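Local coordinates for uncharacterized protein (Legionella longbeachae NSW150, PDB 4JZA) that probably removes the 3-phosphate from phosphoinositides, which would let the bacterium act on lipid metabolism in its host, at residues A[506-509]-A[510-514]; A[586-589]-A[590-593]; A[749-752]-A[753-757]. All coordinates share one frame; numbering follows the deposited sequence.

Overall arrangement
The three contacts are each a pair of neighbouring turns within one helix, and they follow one another along the chain without overlap. Contact 1 lies on helix 501-513 and contact 2 on helix 587-602; their centres are about 20 Å apart and their nearest atoms about 10 Å, so they are neighbours that do not touch. Contact 3, on helix 748-761, falls within the range of the phosphoinositide phosphatase C-terminal domain family. Its centre is about 73 Å from that of contact 1, across the centre of the chain, and about 67 Å from that of contact 2. The same four-residue helical spacing is thus used in widely separated parts of an elongated molecule, each time against different neighbouring helices.

Contact 1: residues A[506-509]-A[510-514]; sequences DQYQ and SVLES
The phenol ring of Y508 carries CD1 of L512 over one face. The methyl sits 3.5 Å above the ring plane, displaced toward the rim, and comes closest at Y508 CZ, 3.6 Å from L512 CD1, which makes this a CH-pi contact near the hydroxyl end. With its CG anti to the backbone N (chi1 -177°), Y508 carries its ring up to the leucine one turn on. The ring's far end is fixed from outside: its hydroxyl is hydrogen-bonded to E535 and S484, and L531 and L534 of helix 524-542 also touch the side chain.

A second pair of flat groups is more loosely matched. The amide of Q509 and the carboxylate of E513 are turned 55° against each other, and Q509 NE2 stands 3.4 Å from E513 OE2. Q509 bends at its second torsion, E513 runs extended beyond CG, and the two side chains cross obliquely. Further round the helix, Q507 curls so that its NE2 approaches CG2 of V511, 3.9 Å away, an amide resting against a methyl.

Beneath these contacts the backbone keeps the spacing regular. V511 N donates to Q507 O at 2.9 Å, almost straight at 169°, and L512 N to Y508 O at 3.1 Å. At the later end, S514 OG donates to V511 O over 2.7 Å, in the carbonyl plane and on a lone pair; R527 also bonds to that oxygen.

Y508, V511 and L512 are buried, with helices 482-492 and 524-542 against them, while D506, S510 and E513 are exposed. This is the signature of an amphipathic alpha-helix, with Y508 and L512 one turn apart on the buried side and Q509 and E513 one turn apart nearer solvent.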
loop_
_atom_site.group_PDB
_atom_site.type_symbol
_atom_site.label_atom_id
_atom_site.label_comp_id
_atom_site.label_asym_id
_atom_site.label_seq_id
_atom_site.Cartn_x
_atom_site.Cartn_y
_atom_site.Cartn_z
ATOM N N ASP A 506 37.974 10.249 -13.469
ATOM C CA ASP A 506 39.028 9.240 -13.394
ATOM C C ASP A 506 38.575 8.109 -12.475
ATOM O O ASP A 506 38.627 6.927 -12.828
ATOM C CB ASP A 506 40.357 9.833 -12.872
ATOM C CG ASP A 506 40.983 10.850 -13.842
ATOM O OD1 ASP A 506 40.792 10.692 -15.067
ATOM O OD2 ASP A 506 41.635 11.820 -13.375
ATOM N N GLN A 507 38.128 8.493 -11.286
ATOM C CA GLN A 507 37.607 7.555 -10.306
ATOM C C GLN A 507 36.468 6.689 -10.845
ATOM O O GLN A 507 36.481 5.485 -10.679
ATOM C CB GLN A 507 37.156 8.311 -9.053
ATOM C CG GLN A 507 38.257 8.468 -8.053
ATOM C CD GLN A 507 38.950 7.119 -7.796
ATOM O OE1 GLN A 507 40.169 7.044 -7.777
ATOM N NE2 GLN A 507 38.172 6.046 -7.618
ATOM N N TYR A 508 35.492 7.300 -11.499
ATOM C CA TYR A 508 34.352 6.566 -12.045
ATOM C C TYR A 508 34.795 5.552 -13.091
ATOM O O TYR A 508 34.279 4.446 -13.127
ATOM C CB TYR A 508 33.356 7.541 -12.661
ATOM C CG TYR A 508 32.066 6.920 -13.214
ATOM C CD1 TYR A 508 31.111 6.399 -12.372
ATOM C CD2 TYR A 508 31.807 6.898 -14.573
ATOM C CE1 TYR A 508 29.949 5.845 -12.860
ATOM C CE2 TYR A 508 30.643 6.363 -15.070
ATOM C CZ TYR A 508 29.702 5.840 -14.207
ATOM O OH TYR A 508 28.523 5.307 -14.689
ATOM N N GLN A 509 35.722 5.944 -13.972
ATOM C CA GLN A 509 36.289 5.027 -14.952
ATOM C C GLN A 509 36.916 3.848 -14.229
ATOM O O GLN A 509 36.732 2.690 -14.607
ATOM C CB GLN A 509 37.350 5.757 -15.738
ATOM C CG GLN A 509 38.040 4.940 -16.808
ATOM C CD GLN A 509 37.458 5.237 -18.166
ATOM O OE1 GLN A 509 37.632 6.357 -18.700
ATOM N NE2 GLN A 509 36.739 4.251 -18.737
ATOM N N SER A 510 37.678 4.155 -13.184
ATOM C CA SER A 510 38.430 3.134 -12.436
ATOM C C SER A 510 37.554 2.107 -11.704
ATOM O O SER A 510 37.781 0.913 -11.728
ATOM C CB SER A 510 39.330 3.834 -11.421
ATOM O OG SER A 510 40.010 2.884 -10.625
ATOM N N VAL A 511 36.548 2.597 -11.019
ATOM C CA VAL A 511 35.613 1.739 -10.329
ATOM C C VAL A 511 34.834 0.878 -11.340
ATOM O O VAL A 511 34.704 -0.318 -11.179
ATOM C CB VAL A 511 34.691 2.598 -9.442
ATOM C CG1 VAL A 511 33.638 1.742 -8.824
ATOM C CG2 VAL A 511 35.517 3.277 -8.348
ATOM N N LEU A 512 34.340 1.477 -12.398
ATOM C CA LEU A 512 33.698 0.726 -13.469
ATOM C C LEU A 512 34.565 -0.432 -13.956
ATOM O O LEU A 512 34.073 -1.543 -14.112
ATOM C CB LEU A 512 33.446 1.644 -14.649
ATOM C CG LEU A 512 32.128 1.491 -15.364
ATOM C CD1 LEU A 512 31.322 2.737 -15.073
ATOM C CD2 LEU A 512 32.358 1.389 -16.859
ATOM N N GLU A 513 35.863 -0.170 -14.191
ATOM C CA GLU A 513 36.792 -1.185 -14.742
ATOM C C GLU A 513 37.235 -2.254 -13.733
ATOM O O GLU A 513 37.590 -3.377 -14.119
ATOM C CB GLU A 513 38.022 -0.526 -15.387
ATOM C CG GLU A 513 37.769 0.032 -16.786
ATOM C CD GLU A 513 39.011 0.690 -17.393
ATOM O OE1 GLU A 513 40.142 0.323 -16.995
ATOM O OE2 GLU A 513 38.858 1.592 -18.253
ATOM N N SER A 514 37.164 -1.908 -12.447
ATOM C CA SER A 514 37.610 -2.763 -11.355
ATOM C C SER A 514 36.983 -4.143 -11.357
ATOM O O SER A 514 37.523 -5.053 -10.737
ATOM C CB SER A 514 37.305 -2.112 -10.024
ATOM O OG SER A 514 35.924 -2.234 -9.777
#

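Contact 2: residues A[586-589]-A[590-593]; sequences KENR and IRFV
E587 and R591 are brought together by unlike first torsions: CG of E587 lies anti to the backbone N (chi1 172°), while CG of R591 lies beside it (chi1 -78°). Both chains then run extended, side by side and pointing the same way. The glutamate consequently comes down on the arginine from above. Its CD stands 3.6 Å over the centre of the guanidinium face, the two planes are nearly perpendicular at 82°, and OE2 closes the salt bridge to R591 NH2 at 2.8 Å. One oxygen of the carboxylate over a face, rather than two oxygens matched in plane to two N-H groups, suggests that the pairing is chiefly electrostatic.

This is the i to i+4 acid-base pair of an alpha-helix, set in the opening turn of helix 587-602. K586 is the N-cap, and its carbonyl oxygen accepts the amide of I590 at 3.1 Å. A glutamate so near the start of a helix, with its basic partner one turn later, has the polarity expected to suit the helix dipole.

R589 faces the other way, into the protein. Its chain bends at the second torsion and passes across V593, whose CG2 covers one face of the guanidinium, 3.7 Å from R589 NE. R589 NH1 meets F592 at the ring edge, close to the ring plane and 3.6 Å from F592 CD2. The charge itself is answered by D629, through a salt bridge from NE, while I630 of the same helix, 628-637, touches the side chain. F592 turns inward against helix 556-574, where its ring stands edge-to-face with H563. Along the backbone V593 N donates to R589 O at 2.9 Å, whereas F592 N is shared weakly between N588 O and R589 O.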
loop_
_atom_site.group_PDB
_atom_site.type_symbol
_atom_site.label_atom_id
_atom_site.label_comp_id
_atom_site.label_asym_id
_atom_site.label_seq_id
_atom_site.Cartn_x
_atom_site.Cartn_y
_atom_site.Cartn_z
ATOM N N LYS A 586 43.026 0.163 6.539
ATOM C CA LYS A 586 43.606 1.506 6.415
ATOM C C LYS A 586 42.791 2.641 6.945
ATOM O O LYS A 586 41.582 2.606 6.929
ATOM C CB LYS A 586 43.888 1.816 4.954
ATOM C CG LYS A 586 44.909 0.855 4.388
ATOM C CD LYS A 586 45.711 1.456 3.249
ATOM C CE LYS A 586 47.050 0.748 3.159
ATOM N NZ LYS A 586 47.675 0.974 1.835
ATOM N N GLU A 587 43.496 3.677 7.365
ATOM C CA GLU A 587 42.920 4.782 8.106
ATOM C C GLU A 587 41.879 5.493 7.256
ATOM O O GLU A 587 40.796 5.815 7.743
ATOM C CB GLU A 587 44.041 5.684 8.553
ATOM C CG GLU A 587 43.710 7.021 9.186
ATOM C CD GLU A 587 44.957 7.927 9.210
ATOM O OE1 GLU A 587 46.096 7.430 9.051
ATOM O OE2 GLU A 587 44.834 9.148 9.362
ATOM N N ASN A 588 42.157 5.664 5.973
ATOM C CA ASN A 588 41.166 6.235 5.062
ATOM C C ASN A 588 39.801 5.526 4.939
ATOM O O ASN A 588 38.748 6.166 4.776
ATOM C CB ASN A 588 41.742 6.252 3.671
ATOM C CG ASN A 588 42.769 7.335 3.463
ATOM O OD1 ASN A 588 43.113 8.135 4.363
ATOM N ND2 ASN A 588 43.270 7.370 2.253
ATOM N N ARG A 589 39.831 4.202 4.902
ATOM C CA ARG A 589 38.606 3.440 4.777
ATOM C C ARG A 589 37.886 3.487 6.097
ATOM O O ARG A 589 36.673 3.592 6.107
ATOM C CB ARG A 589 38.892 2.010 4.348
ATOM C CG ARG A 589 37.701 1.087 4.220
ATOM C CD ARG A 589 36.724 1.460 3.116
ATOM N NE ARG A 589 35.564 0.568 3.154
ATOM C CZ ARG A 589 34.452 0.754 2.462
ATOM N NH1 ARG A 589 34.314 1.754 1.605
ATOM N NH2 ARG A 589 33.463 -0.082 2.615
ATOM N N ILE A 590 38.638 3.459 7.198
ATOM C CA ILE A 590 38.066 3.413 8.535
ATOM C C ILE A 590 37.286 4.665 8.772
ATOM O O ILE A 590 36.221 4.629 9.385
ATOM C CB ILE A 590 39.142 3.211 9.643
ATOM C CG1 ILE A 590 39.460 1.722 9.833
ATOM C CG2 ILE A 590 38.695 3.714 11.014
ATOM C CD1 ILE A 590 40.826 1.509 10.474
ATOM N N ARG A 591 37.802 5.764 8.271
ATOM C CA ARG A 591 37.173 7.065 8.481
ATOM C C ARG A 591 35.926 7.332 7.680
ATOM O O ARG A 591 35.080 8.160 8.063
ATOM C CB ARG A 591 38.154 8.126 8.126
ATOM C CG ARG A 591 39.165 8.314 9.215
ATOM C CD ARG A 591 40.256 9.135 8.607
ATOM N NE ARG A 591 41.128 9.709 9.600
ATOM C CZ ARG A 591 42.186 10.434 9.284
ATOM N NH1 ARG A 591 42.492 10.656 8.000
ATOM N NH2 ARG A 591 42.938 10.931 10.253
ATOM N N PHE A 592 35.875 6.673 6.534
ATOM C CA PHE A 592 34.721 6.711 5.694
ATOM C C PHE A 592 33.632 5.838 6.327
ATOM O O PHE A 592 32.480 6.264 6.490
ATOM C CB PHE A 592 35.095 6.242 4.272
ATOM C CG PHE A 592 33.933 6.240 3.318
ATOM C CD1 PHE A 592 33.297 7.419 3.024
ATOM C CD2 PHE A 592 33.453 5.055 2.760
ATOM C CE1 PHE A 592 32.217 7.443 2.171
ATOM C CE2 PHE A 592 32.368 5.078 1.898
ATOM C CZ PHE A 592 31.756 6.281 1.593
ATOM N N VAL A 593 34.022 4.632 6.717
ATOM C CA VAL A 593 33.119 3.716 7.367
ATOM C C VAL A 593 32.492 4.378 8.581
ATOM O O VAL A 593 31.298 4.203 8.858
ATOM C CB VAL A 593 33.818 2.393 7.727
ATOM C CG1 VAL A 593 32.928 1.462 8.557
ATOM C CG2 VAL A 593 34.202 1.649 6.451
#

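Contact 3: residues A[749-752]-A[753-757]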
loop_
_atom_site.group_PDB
_atom_site.type_symbol
_atom_site.label_atom_id
_atom_site.label_comp_id
_atom_site.label_asym_id
_atom_site.label_seq_id
_atom_site.Cartn_x
_atom_site.Cartn_y
_atom_site.Cartn_z
ATOM N N ASN A 749 -22.507 -12.427 32.511
ATOM C CA ASN A 749 -23.614 -12.736 31.617
ATOM C C ASN A 749 -23.333 -12.470 30.162
ATOM O O ASN A 749 -23.911 -13.136 29.317
ATOM C CB ASN A 749 -24.857 -11.961 32.038
ATOM C CG ASN A 749 -25.520 -12.536 33.294
ATOM O OD1 ASN A 749 -25.149 -13.621 33.775
ATOM N ND2 ASN A 749 -26.527 -11.821 33.817
ATOM N N ILE A 750 -22.473 -11.500 29.864
ATOM C CA ILE A 750 -22.128 -11.191 28.477
ATOM C C ILE A 750 -21.345 -12.359 27.864
ATOM O O ILE A 750 -21.613 -12.727 26.735
ATOM C CB ILE A 750 -21.325 -9.887 28.354
ATOM C CG1 ILE A 750 -22.147 -8.705 28.873
ATOM C CG2 ILE A 750 -20.938 -9.594 26.921
ATOM C CD1 ILE A 750 -21.479 -7.332 28.673
ATOM N N ILE A 751 -20.397 -12.938 28.607
ATOM C CA ILE A 751 -19.605 -14.066 28.103
ATOM C C ILE A 751 -20.501 -15.300 27.974
ATOM O O ILE A 751 -20.421 -16.059 27.016
ATOM C CB ILE A 751 -18.343 -14.472 28.967
ATOM C CG1 ILE A 751 -17.942 -13.458 30.064
ATOM C CG2 ILE A 751 -17.144 -14.752 28.058
ATOM C CD1 ILE A 751 -16.743 -12.570 29.767
ATOM N N ARG A 752 -21.354 -15.516 28.957
ATOM C CA ARG A 752 -22.308 -16.634 28.901
ATOM C C ARG A 752 -23.165 -16.537 27.623
ATOM O O ARG A 752 -23.338 -17.541 26.933
ATOM C CB ARG A 752 -23.201 -16.668 30.137
ATOM C CG ARG A 752 -22.496 -16.880 31.475
ATOM C CD ARG A 752 -21.936 -18.286 31.582
ATOM N NE ARG A 752 -21.145 -18.502 32.802
ATOM C CZ ARG A 752 -21.608 -19.017 33.941
ATOM N NH1 ARG A 752 -22.889 -19.371 34.057
ATOM N NH2 ARG A 752 -20.792 -19.162 34.986
ATOM N N ILE A 753 -23.646 -15.328 27.287
ATOM C CA ILE A 753 -24.482 -15.155 26.109
ATOM C C ILE A 753 -23.629 -15.351 24.852
ATOM O O ILE A 753 -24.094 -15.935 23.902
ATOM C CB ILE A 753 -25.325 -13.831 26.131
ATOM C CG1 ILE A 753 -26.769 -14.064 26.521
ATOM C CG2 ILE A 753 -25.557 -13.258 24.749
ATOM C CD1 ILE A 753 -26.978 -14.682 27.869
ATOM N N GLU A 754 -22.386 -14.870 24.860
ATOM C CA GLU A 754 -21.429 -15.115 23.762
ATOM C C GLU A 754 -21.381 -16.620 23.502
ATOM O O GLU A 754 -21.534 -17.096 22.367
ATOM C CB GLU A 754 -20.005 -14.581 24.105
ATOM C CG GLU A 754 -18.918 -14.911 23.078
ATOM C CD GLU A 754 -17.508 -14.418 23.440
ATOM O OE1 GLU A 754 -16.514 -15.066 23.025
ATOM O OE2 GLU A 754 -17.368 -13.380 24.112
ATOM N N LYS A 755 -21.165 -17.353 24.582
ATOM C CA LYS A 755 -20.941 -18.772 24.475
ATOM C C LYS A 755 -22.194 -19.516 24.081
ATOM O O LYS A 755 -22.133 -20.425 23.293
ATOM C CB LYS A 755 -20.371 -19.322 25.783
ATOM C CG LYS A 755 -18.891 -18.998 25.978
ATOM C CD LYS A 755 -18.503 -19.315 27.404
ATOM C CE LYS A 755 -17.013 -19.202 27.626
ATOM N NZ LYS A 755 -16.616 -20.185 28.677
ATOM N N ILE A 756 -23.328 -19.120 24.634
ATOM C CA ILE A 756 -24.578 -19.706 24.279
ATOM C C ILE A 756 -24.900 -19.481 22.828
ATOM O O ILE A 756 -25.452 -20.353 22.175
ATOM C CB ILE A 756 -25.683 -19.128 25.133
ATOM C CG1 ILE A 756 -25.550 -19.704 26.565
ATOM C CG2 ILE A 756 -27.061 -19.460 24.552
ATOM C CD1 ILE A 756 -26.431 -19.014 27.598
ATOM N N LEU A 757 -24.576 -18.306 22.317
ATOM C CA LEU A 757 -24.762 -18.033 20.916
ATOM C C LEU A 757 -23.824 -18.811 19.978
ATOM O O LEU A 757 -24.205 -19.118 18.863
ATOM C CB LEU A 757 -24.580 -16.560 20.672
ATOM C CG LEU A 757 -25.609 -15.561 21.160
ATOM C CD1 LEU A 757 -24.986 -14.172 21.102
ATOM C CD2 LEU A 757 -26.840 -15.588 20.277
#
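I756 lies against the carbonyl of R752 with CG1 and CD1, CD1 being 3.5 Å from R752 O; CG1, beside the backbone N (chi1 -73°), comes nearer still. The same oxygen takes the amide of I756 at 2.8 Å, so one residue meets it with both its N-H and its side chain. I753 treats the preceding turn likewise: its CD1 comes to 3.7 Å from N749 O, which accepts I753 N. On the outer side the stem of K755 runs past the carbonyl of I751, with K755 CG 3.5 Å from I751 O, before its end leads away.

Side chains hardly meet one another. CG2 of I751 approaches OE2 of E754 at 4.2 Å, the two groups crossing at a slant; this oxygen is hydrogen-bonded elsewhere, and OE1 has a long, weak ion pair with R680. R752 is bent at its second torsion and sends its guanidinium to the carbonyl oxygen of S742, well apart from the ammonium of K755: R752 NE and K755 NZ are 6.4 Å apart.

Helix 748-761 packs on helix 676-702 through I753 and N749, and on helix 731-740 through I756. The chemistry across this turn is therefore that of backbone hydrogen bonds partly covered by aliphatic stems, while the side chains of N749 and R752 find their hydrogen-bond partners in T692, S744 and S742, beyond this turn.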